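Local coordinates for protein 2-oxoglutarate-dependent dioxygenase DAO (Oryza sativa subsp. indica, PDB 6KUN) that probably oxidises the auxin indole-3-acetic acid irreversibly to inactive 2-oxoindole-3-acetic acid, as a 2-oxoglutarate-dependent dioxygenase that uses ferrous iron, at residues Arg10-Gly13 with Glu19-Ala22; Glu48-Val53 with Glu184-Gly189; Ser126-Val131 with Met247-Pro252. All coordinates share one frame; numbering follows the deposited sequence.

Contact 1 (Arg10-Gly13 with Glu19-Ala22)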
loop_
_atom_site.group_PDB
_atom_site.type_symbol
_atom_site.label_atom_id
_atom_site.label_comp_id
_atom_site.label_asym_id
_atom_site.label_seq_id
_atom_site.Cartn_x
_atom_site.Cartn_y
_atom_site.Cartn_z
ATOM N N ARG B 10 -18.087 11.362 5.210
ATOM C CA ARG B 10 -19.208 10.889 6.016
ATOM C C ARG B 10 -19.614 11.980 7.006
ATOM O O ARG B 10 -20.800 12.210 7.256
ATOM C CB ARG B 10 -18.838 9.587 6.724
ATOM C CG ARG B 10 -17.959 8.651 5.887
ATOM C CD ARG B 10 -17.543 7.340 6.593
ATOM N NE ARG B 10 -16.286 7.468 7.339
ATOM C CZ ARG B 10 -15.298 6.567 7.341
ATOM N NH1 ARG B 10 -15.382 5.452 6.605
ATOM N NH2 ARG B 10 -14.204 6.801 8.049
ATOM N N LEU B 11 -18.629 12.683 7.563
ATOM C CA LEU B 11 -18.904 13.743 8.534
ATOM C C LEU B 11 -19.616 14.928 7.872
ATOM O O LEU B 11 -20.738 15.290 8.272
ATOM C CB LEU B 11 -17.577 14.144 9.191
ATOM C CG LEU B 11 -17.573 15.337 10.149
ATOM C CD1 LEU B 11 -18.469 15.021 11.329
ATOM C CD2 LEU B 11 -16.170 15.689 10.607
ATOM N N ALA B 12 -19.027 15.478 6.791
ATOM C CA ALA B 12 -19.604 16.632 6.100
ATOM C C ALA B 12 -21.074 16.427 5.752
ATOM O O ALA B 12 -21.499 15.346 5.358
ATOM C CB ALA B 12 -18.824 16.890 4.798
ATOM N N GLY B 13 -21.855 17.491 5.905
ATOM C CA GLY B 13 -23.275 17.443 5.611
ATOM C C GLY B 13 -23.720 18.398 6.700
ATOM O O GLY B 13 -23.125 19.458 6.892
ATOM N N GLU B 19 -19.293 22.196 10.515
ATOM C CA GLU B 19 -17.920 22.650 10.542
ATOM C C GLU B 19 -17.095 22.006 9.433
ATOM O O GLU B 19 -16.202 22.663 8.855
ATOM C CB GLU B 19 -17.323 22.361 11.920
ATOM C CG GLU B 19 -15.880 22.805 12.054
ATOM C CD GLU B 19 -15.262 22.414 13.353
ATOM O OE1 GLU B 19 -15.931 21.707 14.144
ATOM O OE2 GLU B 19 -14.116 22.831 13.603
ATOM N N GLU B 20 -17.376 20.734 9.118
ATOM C CA GLU B 20 -16.586 20.019 8.102
ATOM C C GLU B 20 -16.919 20.541 6.710
ATOM O O GLU B 20 -16.029 20.659 5.847
ATOM C CB GLU B 20 -16.836 18.524 8.174
ATOM C CG GLU B 20 -15.828 17.629 7.419
ATOM C CD GLU B 20 -14.492 17.578 8.096
ATOM O OE1 GLU B 20 -13.631 16.804 7.634
ATOM O OE2 GLU B 20 -14.289 18.306 9.093
ATOM N N THR B 21 -18.201 20.854 6.475
ATOM C CA THR B 21 -18.620 21.430 5.208
ATOM C C THR B 21 -17.970 22.789 4.970
ATOM O O THR B 21 -17.572 23.116 3.844
ATOM C CB THR B 21 -20.145 21.553 5.209
ATOM O OG1 THR B 21 -20.732 20.231 5.174
ATOM C CG2 THR B 21 -20.633 22.342 4.022
ATOM N N ALA B 22 -17.861 23.591 6.018
ATOM C CA ALA B 22 -17.200 24.866 5.882
ATOM C C ALA B 22 -15.708 24.685 5.673
ATOM O O ALA B 22 -15.078 25.497 4.989
ATOM C CB ALA B 22 -17.440 25.726 7.115
#
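The connection from strand 6-8 into helix 18-30 folds back on itself here, so that L11, A12 and G13 of the loop lie against E20 and T21 in an early turn of the helix. L11 packs on the acid with its tip. The two side chains cross at about a right angle, and L11 CD2 rests 3.6 Å from E20 OE2 and 3.8 Å from E20 CB, so the leucine tip lies across the aliphatic stem and beside the carboxylate. E20 reaches this place with CG anti to its backbone N (chi1 -165°) and then a bend at chi2 (72°), which turns the acid back toward the start of the loop. There OE1 accepts from D8 N, while OE2 forms a salt bridge with R23, one helical turn on. A12, small enough to let the chains approach, puts its CB 4.0 Å from E20 CG. In the fold this is the first half of a beta-alpha-beta crossover: strands 6-8 and 33-37 are parallel neighbours in the main sheet, and helix 18-30 links them. With a glutamine in place of E20, R23 would probably lose its charged mate. Beyond A12, T21 OG1 hydrogen-bonds G17 O, just ahead of the helix, and G13 O, 3.0 Å from T21 OG1, is a competing acceptor for the same proton; threonine suits the spot because its short branched chain can lie against the helix and still present an oxygen to the loop. G13 takes a phi of 146°, at which a CB would collide with A12 O, and it is poorly ordered, which makes this end of the contact the less certain one.

Contact 2 (Glu48-Val53 with Glu184-Gly189); sequences EMKAAV and EDECVG
K50 NZ and E186 OE1 are placed as an ion pair, but the model sets them too close together for the geometry to be trusted; E186 of the second subunit is only a long, weak partner of the same lysine. With that doubt, the pair probably links helix 43-57 of the N-terminal region to the loop between strands 179-183 and 191-194 of the jelly-roll core. A lysine suits the helix surface because its long chain can span a wide gap: the nearest CA atoms, K50 CA and D185 CA, are 8.8 Å apart. The K50 chain runs out extended as far as CD, bends at chi3 (-66°) and meets the extended E186 chain at about a right angle. M49 and V53 face the apolar core and pack on I245. Next to E186, C187 SG forms a disulfide with C187 of the second subunit, so the K50-E186 pair lies beside the subunit interface. The loop itself is shaped by D185, whose short acid suits a tight turn: OD2 accepts from V243 N on strand 242-249, while D185 OD1 closes an Asx turn with C187 N at 3.3 Å, nearly straight at 164°, the donor coming in from 41° above the carboxylate plane.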
loop_
_atom_site.group_PDB
_atom_site.type_symbol
_atom_site.label_atom_id
_atom_site.label_comp_id
_atom_site.label_asym_id
_atom_site.label_seq_id
_atom_site.Cartn_x
_atom_site.Cartn_y
_atom_site.Cartn_z
ATOM N N GLU B 48 -7.065 -4.656 -4.789
ATOM C CA GLU B 48 -7.219 -5.405 -6.038
ATOM C C GLU B 48 -6.972 -4.503 -7.250
ATOM O O GLU B 48 -6.394 -4.949 -8.256
ATOM C CB GLU B 48 -8.622 -6.015 -6.088
ATOM C CG GLU B 48 -8.893 -6.949 -4.935
ATOM C CD GLU B 48 -10.331 -7.392 -4.856
ATOM O OE1 GLU B 48 -11.107 -7.052 -5.772
ATOM O OE2 GLU B 48 -10.685 -8.074 -3.868
ATOM N N MET B 49 -7.377 -3.231 -7.160
ATOM C CA MET B 49 -7.182 -2.309 -8.271
ATOM C C MET B 49 -5.713 -1.943 -8.441
ATOM O O MET B 49 -5.223 -1.805 -9.567
ATOM C CB MET B 49 -8.011 -1.048 -8.049
ATOM C CG MET B 49 -7.863 -0.040 -9.142
ATOM S SD MET B 49 -8.514 -0.771 -10.656
ATOM C CE MET B 49 -8.414 0.663 -11.729
ATOM N N LYS B 50 -4.988 -1.754 -7.339
ATOM C CA LYS B 50 -3.556 -1.467 -7.458
ATOM C C LYS B 50 -2.843 -2.568 -8.237
ATOM O O LYS B 50 -2.010 -2.284 -9.105
ATOM C CB LYS B 50 -2.932 -1.313 -6.058
ATOM C CG LYS B 50 -1.475 -0.905 -6.086
ATOM C CD LYS B 50 -0.817 -0.976 -4.702
ATOM C CE LYS B 50 -1.401 0.030 -3.716
ATOM N NZ LYS B 50 -1.112 -0.355 -2.298
ATOM N N ALA B 51 -3.192 -3.825 -7.971
ATOM C CA ALA B 51 -2.611 -4.950 -8.700
ATOM C C ALA B 51 -3.081 -4.976 -10.155
ATOM O O ALA B 51 -2.283 -5.172 -11.075
ATOM C CB ALA B 51 -2.981 -6.251 -8.005
ATOM N N ALA B 52 -4.378 -4.774 -10.388
ATOM C CA ALA B 52 -4.901 -4.814 -11.745
ATOM C C ALA B 52 -4.266 -3.737 -12.617
ATOM O O ALA B 52 -3.877 -4.000 -13.760
ATOM C CB ALA B 52 -6.426 -4.640 -11.730
ATOM N N VAL B 53 -4.147 -2.516 -12.102
ATOM C CA VAL B 53 -3.546 -1.449 -12.897
ATOM C C VAL B 53 -2.093 -1.768 -13.222
ATOM O O VAL B 53 -1.606 -1.502 -14.335
ATOM C CB VAL B 53 -3.676 -0.108 -12.165
ATOM C CG1 VAL B 53 -2.942 0.974 -12.937
ATOM C CG2 VAL B 53 -5.160 0.289 -12.059
ATOM N N GLU B 184 -3.134 8.487 -5.864
ATOM C CA GLU B 184 -1.714 8.561 -6.191
ATOM C C GLU B 184 -1.014 7.292 -5.724
ATOM O O GLU B 184 -1.506 6.552 -4.877
ATOM C CB GLU B 184 -1.079 9.804 -5.540
ATOM C CG GLU B 184 0.377 10.092 -5.937
ATOM C CD GLU B 184 0.879 11.413 -5.363
ATOM O OE1 GLU B 184 0.109 12.072 -4.632
ATOM O OE2 GLU B 184 2.034 11.795 -5.642
ATOM N N ASP B 185 0.138 7.033 -6.315
ATOM C CA ASP B 185 0.955 5.900 -5.907
ATOM C C ASP B 185 1.403 6.091 -4.473
ATOM O O ASP B 185 2.005 7.114 -4.159
ATOM C CB ASP B 185 2.166 5.794 -6.824
ATOM C CG ASP B 185 2.718 4.407 -6.872
ATOM O OD1 ASP B 185 2.665 3.716 -5.828
ATOM O OD2 ASP B 185 3.182 4.017 -7.969
ATOM N N GLU B 186 1.105 5.116 -3.601
ATOM C CA GLU B 186 1.510 5.224 -2.205
ATOM C C GLU B 186 3.019 5.380 -2.061
ATOM O O GLU B 186 3.487 6.082 -1.163
ATOM C CB GLU B 186 1.068 3.980 -1.425
ATOM C CG GLU B 186 -0.392 3.610 -1.571
ATOM C CD GLU B 186 -0.731 2.326 -0.827
ATOM O OE1 GLU B 186 -1.622 1.591 -1.301
ATOM O OE2 GLU B 186 -0.098 2.056 0.226
ATOM N N CYS B 187 3.790 4.758 -2.942
ATOM C CA CYS B 187 5.238 4.744 -2.796
ATOM C C CYS B 187 5.925 5.909 -3.477
ATOM O O CYS B 187 6.948 6.384 -2.983
ATOM C CB CYS B 187 5.781 3.429 -3.347
ATOM S SG CYS B 187 4.854 2.038 -2.651
ATOM N N VAL B 188 5.386 6.380 -4.589
ATOM C CA VAL B 188 6.009 7.408 -5.406
ATOM C C VAL B 188 5.073 8.609 -5.350
ATOM O O VAL B 188 3.945 8.547 -5.868
ATOM C CB VAL B 188 6.222 6.940 -6.853
ATOM C CG1 VAL B 188 7.078 7.927 -7.603
ATOM C CG2 VAL B 188 6.830 5.528 -6.868
ATOM N N GLY B 189 5.514 9.663 -4.695
ATOM C CA GLY B 189 4.733 10.883 -4.663
ATOM C C GLY B 189 4.992 11.713 -5.900
ATOM O O GLY B 189 4.929 11.225 -7.033
#

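Contact 3 (Ser126-Val131 with Met247-Pro252); sequences SLIVDV and MFLLAP
I128 fits between M247 and L249, the one residue of 126-131 that touches either of them, and its two branches divide the work. I128 CG1 meets L249 CB at 3.9 Å, and I128 CG2 lies 4.1 Å from M247 CG. The contact joins helix 111-138 to strand 242-249 of the jelly-roll sheet, where M247 and L249, two apart on the strand, both turn toward the helix. A beta-branched isoleucine suits this place because its separate arms can cover both strand side chains at once, crossing each obliquely; L249 CG sits 4.2 Å from I128 CG1 and equally far from I128 CG2, close to the fork. The fit may carry some strain, since I128 chi2 is near 18°, almost eclipsed. In M247, flexible and unbranched, a chi1 of -179° sets CG against I128 CG2, and the later bends at chi2 and chi3 carry SD and CE off in another direction; the side chain also touches C151 and F153 of the adjacent strand.

The grip fades along the helix. V129 and V131 make no contact with 247-252, and the partly exposed D130 is paired with K134 in a salt bridge. The two segments bury only 168 Å² between them, yet the three touching residues are all buried, because strands 151-158 and 179-183 supply further neighbours; I128 itself also touches L179 and V181. Between M247 and L249, F248 points away from the helix and lines the 2-oxoglutarate pocket, so one strand gives an apolar side to the helix and an aromatic ring to the ligand. On the helix side, L249 CD1 ends 4.1 Å from the backbone atom I128 O.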
loop_
_atom_site.group_PDB
_atom_site.type_symbol
_atom_site.label_atom_id
_atom_site.label_comp_id
_atom_site.label_asym_id
_atom_site.label_seq_id
_atom_site.Cartn_x
_atom_site.Cartn_y
_atom_site.Cartn_z
ATOM N N SER B 126 -19.238 7.219 -8.573
ATOM C CA SER B 126 -20.103 7.539 -7.444
ATOM C C SER B 126 -19.409 8.496 -6.475
ATOM O O SER B 126 -20.040 9.420 -5.938
ATOM C CB SER B 126 -20.495 6.254 -6.702
ATOM O OG SER B 126 -21.323 5.427 -7.497
ATOM N N LEU B 127 -18.109 8.290 -6.260
ATOM C CA LEU B 127 -17.362 9.148 -5.358
ATOM C C LEU B 127 -17.355 10.575 -5.876
ATOM O O LEU B 127 -17.670 11.501 -5.137
ATOM C CB LEU B 127 -15.957 8.609 -5.145
ATOM C CG LEU B 127 -15.008 9.411 -4.260
ATOM C CD1 LEU B 127 -15.607 9.664 -2.878
ATOM C CD2 LEU B 127 -13.679 8.694 -4.149
ATOM N N ILE B 128 -17.035 10.784 -7.150
ATOM C CA ILE B 128 -16.839 12.154 -7.614
ATOM C C ILE B 128 -18.187 12.866 -7.674
ATOM O O ILE B 128 -18.255 14.068 -7.436
ATOM C CB ILE B 128 -16.089 12.161 -8.950
ATOM C CG1 ILE B 128 -15.411 13.489 -9.292
ATOM C CG2 ILE B 128 -17.021 11.727 -10.088
ATOM C CD1 ILE B 128 -15.191 14.455 -8.176
ATOM N N VAL B 129 -19.267 12.128 -7.932
ATOM C CA VAL B 129 -20.599 12.716 -7.875
ATOM C C VAL B 129 -20.936 13.143 -6.440
ATOM O O VAL B 129 -21.433 14.242 -6.208
ATOM C CB VAL B 129 -21.629 11.727 -8.434
ATOM C CG1 VAL B 129 -23.062 12.186 -8.161
ATOM C CG2 VAL B 129 -21.419 11.541 -9.944
ATOM N N ASP B 130 -20.639 12.279 -5.463
ATOM C CA ASP B 130 -20.859 12.595 -4.056
ATOM C C ASP B 130 -20.036 13.809 -3.627
ATOM O O ASP B 130 -20.564 14.745 -3.005
ATOM C CB ASP B 130 -20.534 11.376 -3.179
ATOM C CG ASP B 130 -20.848 11.605 -1.697
ATOM O OD1 ASP B 130 -21.940 12.109 -1.378
ATOM O OD2 ASP B 130 -20.005 11.273 -0.849
ATOM N N VAL B 131 -18.760 13.832 -3.999
ATOM C CA VAL B 131 -17.939 14.998 -3.722
ATOM C C VAL B 131 -18.525 16.255 -4.378
ATOM O O VAL B 131 -18.681 17.301 -3.730
ATOM C CB VAL B 131 -16.499 14.739 -4.174
ATOM C CG1 VAL B 131 -15.693 16.035 -4.034
ATOM C CG2 VAL B 131 -15.870 13.619 -3.355
ATOM N N MET B 247 -10.187 10.269 -11.877
ATOM C CA MET B 247 -11.521 10.422 -12.432
ATOM C C MET B 247 -11.797 11.912 -12.578
ATOM O O MET B 247 -11.730 12.662 -11.591
ATOM C CB MET B 247 -12.566 9.785 -11.511
ATOM C CG MET B 247 -13.985 9.896 -12.067
ATOM S SD MET B 247 -14.316 8.934 -13.565
ATOM C CE MET B 247 -14.596 7.331 -12.827
ATOM N N PHE B 248 -12.054 12.343 -13.796
ATOM C CA PHE B 248 -12.284 13.755 -14.138
ATOM C C PHE B 248 -13.771 13.966 -14.380
ATOM O O PHE B 248 -14.337 13.401 -15.309
ATOM C CB PHE B 248 -11.491 14.187 -15.354
ATOM C CG PHE B 248 -10.016 13.930 -15.243
ATOM C CD1 PHE B 248 -9.487 12.690 -15.543
ATOM C CD2 PHE B 248 -9.153 14.943 -14.861
ATOM C CE1 PHE B 248 -8.131 12.467 -15.473
ATOM C CE2 PHE B 248 -7.778 14.710 -14.798
ATOM C CZ PHE B 248 -7.279 13.458 -15.096
ATOM N N LEU B 249 -14.398 14.737 -13.501
ATOM C CA LEU B 249 -15.747 15.231 -13.716
ATOM C C LEU B 249 -15.650 16.492 -14.564
ATOM O O LEU B 249 -15.045 17.488 -14.132
ATOM C CB LEU B 249 -16.418 15.557 -12.398
ATOM C CG LEU B 249 -17.873 15.254 -12.130
ATOM C CD1 LEU B 249 -18.316 16.154 -10.954
ATOM C CD2 LEU B 249 -18.810 15.352 -13.215
ATOM N N LEU B 250 -16.247 16.454 -15.756
ATOM C CA LEU B 250 -15.951 17.446 -16.786
ATOM C C LEU B 250 -16.907 18.635 -16.788
ATOM O O LEU B 250 -16.494 19.753 -16.479
ATOM C CB LEU B 250 -15.917 16.776 -18.161
ATOM C CG LEU B 250 -14.951 15.607 -18.331
ATOM C CD1 LEU B 250 -15.150 14.840 -19.640
ATOM C CD2 LEU B 250 -13.522 16.096 -18.234
ATOM N N ALA B 251 -18.152 18.432 -17.199
ATOM C CA ALA B 251 -19.095 19.538 -17.372
ATOM C C ALA B 251 -20.496 18.984 -17.533
ATOM O O ALA B 251 -20.651 17.766 -17.599
ATOM C CB ALA B 251 -18.724 20.401 -18.577
ATOM N N PRO B 252 -21.535 19.814 -17.598
ATOM C CA PRO B 252 -22.887 19.253 -17.696
ATOM C C PRO B 252 -23.060 18.502 -18.998
ATOM O O PRO B 252 -22.263 18.621 -19.931
ATOM C CB PRO B 252 -23.799 20.484 -17.605
ATOM C CG PRO B 252 -22.968 21.522 -16.886
ATOM C CD PRO B 252 -21.565 21.284 -17.350
#

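Strand 242-249 runs from beside contact 2 to contact 3; the centres of these two contacts are about 21 Å apart and their nearest atoms about 9 Å. Contact 3 is the deepest, its centre about 8 Å from the centre of the chain, with the side chain of M247 about 10 Å from the bound 2-oxoglutarate and that of L249 about 12 Å from the bound indole-3-acetic acid. In contact 2, at the surface, the side chain of E186 is about 13 Å from the bound 2-oxoglutarate. Contact 1 lies away from the iron and ligand sites, yet its nearest atoms come within about 6 Å of contact 3, whose L127 touches L9 just before R10-G13.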